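Local coordinates for amidohydrolase 3 domain-containing protein (Bacillus thuringiensis serovar konkukian, PDB 3GGM) that is of unknown function but, as the N-terminal part of a longer protein, probably belongs to an enzyme that hydrolyses non-peptide carbon-nitrogen bonds, at residues Asp5-Asn10 against Asn43-Lys48; Ser24-Thr29 against Thr34-Asp39. One frame throughout, in Å; residues are numbered along the deposited sequence.

How the contacts relate
Four neighbouring strands, made from distant parts of a short chain, illustrate how nested contacts build a sheet. From the N terminus, Asp5-Asn10 supplies strand 6-9, and contact 1 closes a loop of 32 residues, where Asn43-Lys48 comes back against it. Inside that long loop lies contact 2, a hairpin whose segments Ser24-Thr29 and Thr34-Asp39 have just four residues between them. The two contacts touch, for strand 22-29 lies against strand 6-9 through probable hydrogen bonds from Ile26 N to Leu8 O and from Asp5 N to Ile28 O. Contact 2 thus pairs strands 22-29 and 32-37, while contact 1 ties strand 6-9 to the loop leading into strand 50-53.

Contact 1 of 2, residues Asp5-Asn10 against Asn43-Lys48; sequences DMILYN and NSATEK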
loop_
_atom_site.group_PDB
_atom_site.type_symbol
_atom_site.label_atom_id
_atom_site.label_comp_id
_atom_site.label_asym_id
_atom_site.label_seq_id
_atom_site.Cartn_x
_atom_site.Cartn_y
_atom_site.Cartn_z
ATOM N N ASP A 5 -2.920 -23.697 7.221
ATOM C CA ASP A 5 -4.287 -23.543 6.743
ATOM C C ASP A 5 -4.283 -23.068 5.299
ATOM O O ASP A 5 -5.186 -23.387 4.526
ATOM C CB ASP A 5 -5.056 -22.529 7.595
ATOM C CG ASP A 5 -5.120 -22.925 9.055
ATOM O OD1 ASP A 5 -5.225 -24.140 9.336
ATOM O OD2 ASP A 5 -5.073 -22.020 9.915
ATOM N N MET A 6 -3.247 -22.321 4.937
ATOM C CA MET A 6 -3.137 -21.774 3.593
ATOM C C MET A 6 -1.697 -21.795 3.096
ATOM O O MET A 6 -0.765 -21.611 3.872
ATOM C CB MET A 6 -3.662 -20.334 3.601
ATOM C CG MET A 6 -3.293 -19.504 2.384
ATOM S SD MET A 6 -4.152 -20.007 0.887
ATOM C CE MET A 6 -5.806 -19.328 1.243
ATOM N N ILE A 7 -1.531 -22.020 1.797
ATOM C CA ILE A 7 -0.215 -22.028 1.171
ATOM C C ILE A 7 -0.313 -21.322 -0.174
ATOM O O ILE A 7 -1.015 -21.782 -1.070
ATOM C CB ILE A 7 0.305 -23.456 0.919
ATOM C CG1 ILE A 7 0.591 -24.152 2.252
ATOM C CG2 ILE A 7 1.561 -23.400 0.051
ATOM C CD1 ILE A 7 1.162 -25.549 2.108
ATOM N N LEU A 8 0.358 -20.181 -0.295
ATOM C CA LEU A 8 0.363 -19.449 -1.550
ATOM C C LEU A 8 1.716 -19.773 -2.160
ATOM O O LEU A 8 2.742 -19.595 -1.502
ATOM C CB LEU A 8 0.249 -17.943 -1.312
ATOM C CG LEU A 8 -1.030 -17.396 -0.666
ATOM C CD1 LEU A 8 -0.995 -17.631 0.837
ATOM C CD2 LEU A 8 -1.130 -15.907 -0.939
ATOM N N TYR A 9 1.725 -20.267 -3.396
ATOM C CA TYR A 9 2.989 -20.615 -4.050
ATOM C C TYR A 9 3.081 -20.133 -5.494
ATOM O O TYR A 9 2.125 -19.585 -6.044
ATOM C CB TYR A 9 3.209 -22.127 -4.014
ATOM C CG TYR A 9 2.184 -22.892 -4.822
ATOM C CD1 TYR A 9 0.871 -23.028 -4.375
ATOM C CD2 TYR A 9 2.518 -23.429 -6.065
ATOM C CE1 TYR A 9 -0.096 -23.684 -5.157
ATOM C CE2 TYR A 9 1.569 -24.081 -6.849
ATOM C CZ TYR A 9 0.267 -24.205 -6.394
ATOM O OH TYR A 9 -0.659 -24.842 -7.190
ATOM N N ASN A 10 4.248 -20.355 -6.093
ATOM C CA ASN A 10 4.544 -19.963 -7.466
ATOM C C ASN A 10 4.345 -18.467 -7.713
ATOM O O ASN A 10 3.791 -18.046 -8.743
ATOM C CB ASN A 10 3.705 -20.795 -8.445
ATOM C CG ASN A 10 4.062 -20.525 -9.887
ATOM O OD1 ASN A 10 5.235 -20.420 -10.232
ATOM N ND2 ASN A 10 3.046 -20.428 -10.749
ATOM N N ASN A 43 4.529 -29.916 0.302
ATOM C CA ASN A 43 4.650 -31.251 0.881
ATOM C C ASN A 43 4.101 -31.289 2.302
ATOM O O ASN A 43 3.776 -32.360 2.822
ATOM C CB ASN A 43 6.109 -31.714 0.894
ATOM C CG ASN A 43 6.692 -31.843 -0.496
ATOM O OD1 ASN A 43 6.024 -32.314 -1.413
ATOM N ND2 ASN A 43 7.947 -31.432 -0.658
ATOM N N SER A 44 3.991 -30.120 2.925
ATOM C CA SER A 44 3.490 -30.020 4.297
ATOM C C SER A 44 1.973 -29.897 4.334
ATOM O O SER A 44 1.356 -30.017 5.393
ATOM C CB SER A 44 4.095 -28.801 4.985
ATOM O OG SER A 44 3.524 -27.611 4.464
ATOM N N ALA A 45 1.375 -29.656 3.174
ATOM C CA ALA A 45 -0.067 -29.497 3.074
ATOM C C ALA A 45 -0.843 -30.810 3.215
ATOM O O ALA A 45 -0.303 -31.895 3.001
ATOM C CB ALA A 45 -0.414 -28.843 1.741
ATOM N N THR A 46 -2.115 -30.687 3.583
ATOM C CA THR A 46 -3.021 -31.827 3.712
ATOM C C THR A 46 -4.380 -31.376 3.180
ATOM O O THR A 46 -4.582 -30.193 2.909
ATOM C CB THR A 46 -3.187 -32.299 5.183
ATOM O OG1 THR A 46 -3.785 -31.258 5.964
ATOM C CG2 THR A 46 -1.843 -32.671 5.775
ATOM N N GLU A 47 -5.300 -32.321 3.028
ATOM C CA GLU A 47 -6.641 -32.044 2.519
ATOM C C GLU A 47 -7.227 -30.706 2.978
ATOM O O GLU A 47 -7.883 -30.008 2.202
ATOM C CB GLU A 47 -7.587 -33.179 2.936
ATOM C CG GLU A 47 -7.189 -34.556 2.411
ATOM C CD GLU A 47 -7.667 -34.810 0.989
ATOM O OE1 GLU A 47 -8.902 -34.889 0.779
ATOM O OE2 GLU A 47 -6.810 -34.932 0.085
ATOM N N LYS A 48 -6.981 -30.345 4.232
ATOM C CA LYS A 48 -7.513 -29.109 4.793
ATOM C C LYS A 48 -6.804 -27.816 4.388
ATOM O O LYS A 48 -7.407 -26.743 4.400
ATOM C CB LYS A 48 -7.536 -29.209 6.319
ATOM C CG LYS A 48 -8.406 -30.341 6.844
ATOM C CD LYS A 48 -8.572 -30.260 8.357
ATOM C CE LYS A 48 -9.467 -31.378 8.875
ATOM N NZ LYS A 48 -9.693 -31.248 10.344
#
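Ile7 and Ala45 supply the apolar part of this surface contact, which lays the loop joining strands 32-37 and 50-53 against one side of strand 6-9 in a small N-terminal beta region. The loop comes against the end of one side chain: the Ile7 CD1 methyl lies 3.7 Å from Ala45 CB. It meets the alanine methyl from the flank, the angle from Ala45 CA through CB to CD1 being about 102°. CG1 is anti to the carbonyl carbon of Ile7, and an extended second torsion (chi2 -178°) carries CD1 outward, so that the end of the longer branch does the touching. Leu42 also packs on Ile7, adding to its burial.

Polar atoms come near without bonding across the contact. Ser44 OG is 3.9 Å from Ile7 CD1, a van der Waals neighbour, while its hydrogen bond goes to Leu41 O within its own loop. At the other end, Asp5 O and Lys48 O approach to 4.0 Å, but both are acceptors and make no bond. Nor is there a salt bridge: the lysine chain runs out extended, leaving Lys48 NZ about 8.5 Å from Asp5 OD1, while Asp5 OD2 accepts a hydrogen bond from Asp30 N.

The backbone of 5-7 is bonded to strands outside this contact. Asp5 and Ile7 bond to Lys50, and Ile7 also to Ile52, in the parallel pairing with strand 50-53; Asp5 and Met6 both face Ile28 in a classic beta bulge.

With 124 Å² buried and no hydrogen bond between the segments, the contact rests on weak, non-directional forces. The loop's position therefore probably owes more to the pairing of strand 50-53 with strand 6-9; the Ser44-Leu41 bond stays within the loop and helps shape it.

Contact 2 of 2, residues Ser24-Thr29 against Thr34-Asp39; sequences SAIAIT and TAVGGD
A beta hairpin with a classic bulge at each end joins strand 22-29 to strand 32-37, the two running antiparallel at 174°. Ile26 and Val36 form the non-hydrogen-bonded pair between the bulges, where Ile26 CG1 meets Val36 CG1 at 4.0 Å as the side chains cross obliquely. The Ile26 branch reaches across because CG1 is anti to the backbone N (chi1 -175°). Leu8 and Ile33 also pack on Ile26, while Leu16 of a third subunit packs on Val36.

At one bulge, Thr34 and Ala35 both face Ala27. Ala27 N donates to Ala35 O over 2.8 Å, one bond of that hydrogen-bonded pair, and the returning bond comes from Thr34 N to Ala27 O, tilted 34° from the carbonyl plane. At the other, Ser24 and Ala25 face Gly37. Here Gly37 N donates to Ala25 O over 3.0 Å, and the carbonyl oxygen of Gly37 receives two donors: Ser24 N at 3.1 Å, nearly in line with the C=O bond, and Ala25 N, the weak returning bond of the pair. Gly37 has backbone angles at which a beta carbon would crowd the preceding carbonyl oxygen. Gly38 still lies against the start of strand 22-29, with Gly38 CA 3.5 Å from Ser24 OG.

Thr29 and Thr34 bring their hydroxyls together at the turn end of the ladder, the two side chains pointing toward each other's strand, and Thr34 OG1 also bonds weakly to Leu32 O. The modelled separation of Thr29 OG1 and Thr34 OG1 is 2.4 Å, short enough to leave the exact geometry of that pair doubtful.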
loop_
_atom_site.group_PDB
_atom_site.type_symbol
_atom_site.label_atom_id
_atom_site.label_comp_id
_atom_site.label_asym_id
_atom_site.label_seq_id
_atom_site.Cartn_x
_atom_site.Cartn_y
_atom_site.Cartn_z
ATOM N N SER A 24 9.126 -17.794 -3.312
ATOM C CA SER A 24 8.015 -17.963 -4.247
ATOM C C SER A 24 6.789 -18.554 -3.569
ATOM O O SER A 24 5.730 -18.659 -4.176
ATOM C CB SER A 24 8.418 -18.867 -5.415
ATOM O OG SER A 24 8.756 -20.175 -4.972
ATOM N N ALA A 25 6.932 -18.945 -2.310
ATOM C CA ALA A 25 5.815 -19.553 -1.606
ATOM C C ALA A 25 5.827 -19.239 -0.120
ATOM O O ALA A 25 6.878 -19.116 0.488
ATOM C CB ALA A 25 5.847 -21.047 -1.802
ATOM N N ILE A 26 4.639 -19.134 0.458
ATOM C CA ILE A 26 4.527 -18.844 1.875
ATOM C C ILE A 26 3.423 -19.714 2.467
ATOM O O ILE A 26 2.435 -20.017 1.789
ATOM C CB ILE A 26 4.195 -17.346 2.085
ATOM C CG1 ILE A 26 4.188 -16.999 3.568
ATOM C CG2 ILE A 26 2.840 -17.029 1.484
ATOM C CD1 ILE A 26 3.944 -15.521 3.823
ATOM N N ALA A 27 3.603 -20.127 3.720
ATOM C CA ALA A 27 2.612 -20.953 4.410
ATOM C C ALA A 27 2.075 -20.167 5.601
ATOM O O ALA A 27 2.842 -19.535 6.338
ATOM C CB ALA A 27 3.236 -22.277 4.889
ATOM N N ILE A 28 0.760 -20.226 5.781
ATOM C CA ILE A 28 0.082 -19.512 6.858
ATOM C C ILE A 28 -0.732 -20.477 7.705
ATOM O O ILE A 28 -1.500 -21.285 7.175
ATOM C CB ILE A 28 -0.878 -18.437 6.287
ATOM C CG1 ILE A 28 -0.087 -17.440 5.437
ATOM C CG2 ILE A 28 -1.627 -17.719 7.427
ATOM C CD1 ILE A 28 -0.961 -16.429 4.716
ATOM N N THR A 29 -0.552 -20.393 9.022
ATOM C CA THR A 29 -1.282 -21.242 9.957
ATOM C C THR A 29 -1.963 -20.308 10.947
ATOM O O THR A 29 -1.303 -19.561 11.669
ATOM C CB THR A 29 -0.327 -22.198 10.680
ATOM O OG1 THR A 29 0.426 -22.925 9.700
ATOM C CG2 THR A 29 -1.107 -23.186 11.548
ATOM N N THR A 34 4.048 -19.487 8.874
ATOM C CA THR A 34 4.651 -20.691 9.446
ATOM C C THR A 34 5.921 -21.117 8.730
ATOM O O THR A 34 6.768 -21.808 9.304
ATOM C CB THR A 34 3.696 -21.886 9.347
ATOM O OG1 THR A 34 2.359 -21.453 9.584
ATOM C CG2 THR A 34 4.077 -22.948 10.366
ATOM N N ALA A 35 6.031 -20.745 7.459
ATOM C CA ALA A 35 7.204 -21.097 6.669
ATOM C C ALA A 35 7.200 -20.355 5.340
ATOM O O ALA A 35 6.149 -19.906 4.870
ATOM C CB ALA A 35 7.229 -22.604 6.416
ATOM N N VAL A 36 8.387 -20.231 4.750
ATOM C CA VAL A 36 8.570 -19.577 3.458
ATOM C C VAL A 36 9.581 -20.397 2.683
ATOM O O VAL A 36 10.387 -21.111 3.276
ATOM C CB VAL A 36 9.124 -18.136 3.591
ATOM C CG1 VAL A 36 8.128 -17.256 4.334
ATOM C CG2 VAL A 36 10.483 -18.153 4.292
ATOM N N GLY A 37 9.534 -20.292 1.360
ATOM C CA GLY A 37 10.462 -21.032 0.520
ATOM C C GLY A 37 9.908 -21.218 -0.883
ATOM O O GLY A 37 9.401 -20.267 -1.485
ATOM N N GLY A 38 9.997 -22.441 -1.397
ATOM C CA GLY A 38 9.513 -22.734 -2.732
ATOM C C GLY A 38 8.357 -23.711 -2.715
ATOM O O GLY A 38 7.700 -23.889 -1.688
ATOM N N ASP A 39 8.102 -24.370 -3.837
ATOM C CA ASP A 39 6.992 -25.309 -3.866
ATOM C C ASP A 39 7.168 -26.529 -2.950
ATOM O O ASP A 39 6.246 -27.321 -2.826
ATOM C CB ASP A 39 6.680 -25.751 -5.306
ATOM C CG ASP A 39 7.914 -26.166 -6.077
ATOM O OD1 ASP A 39 8.706 -26.970 -5.542
ATOM O OD2 ASP A 39 8.085 -25.692 -7.224
#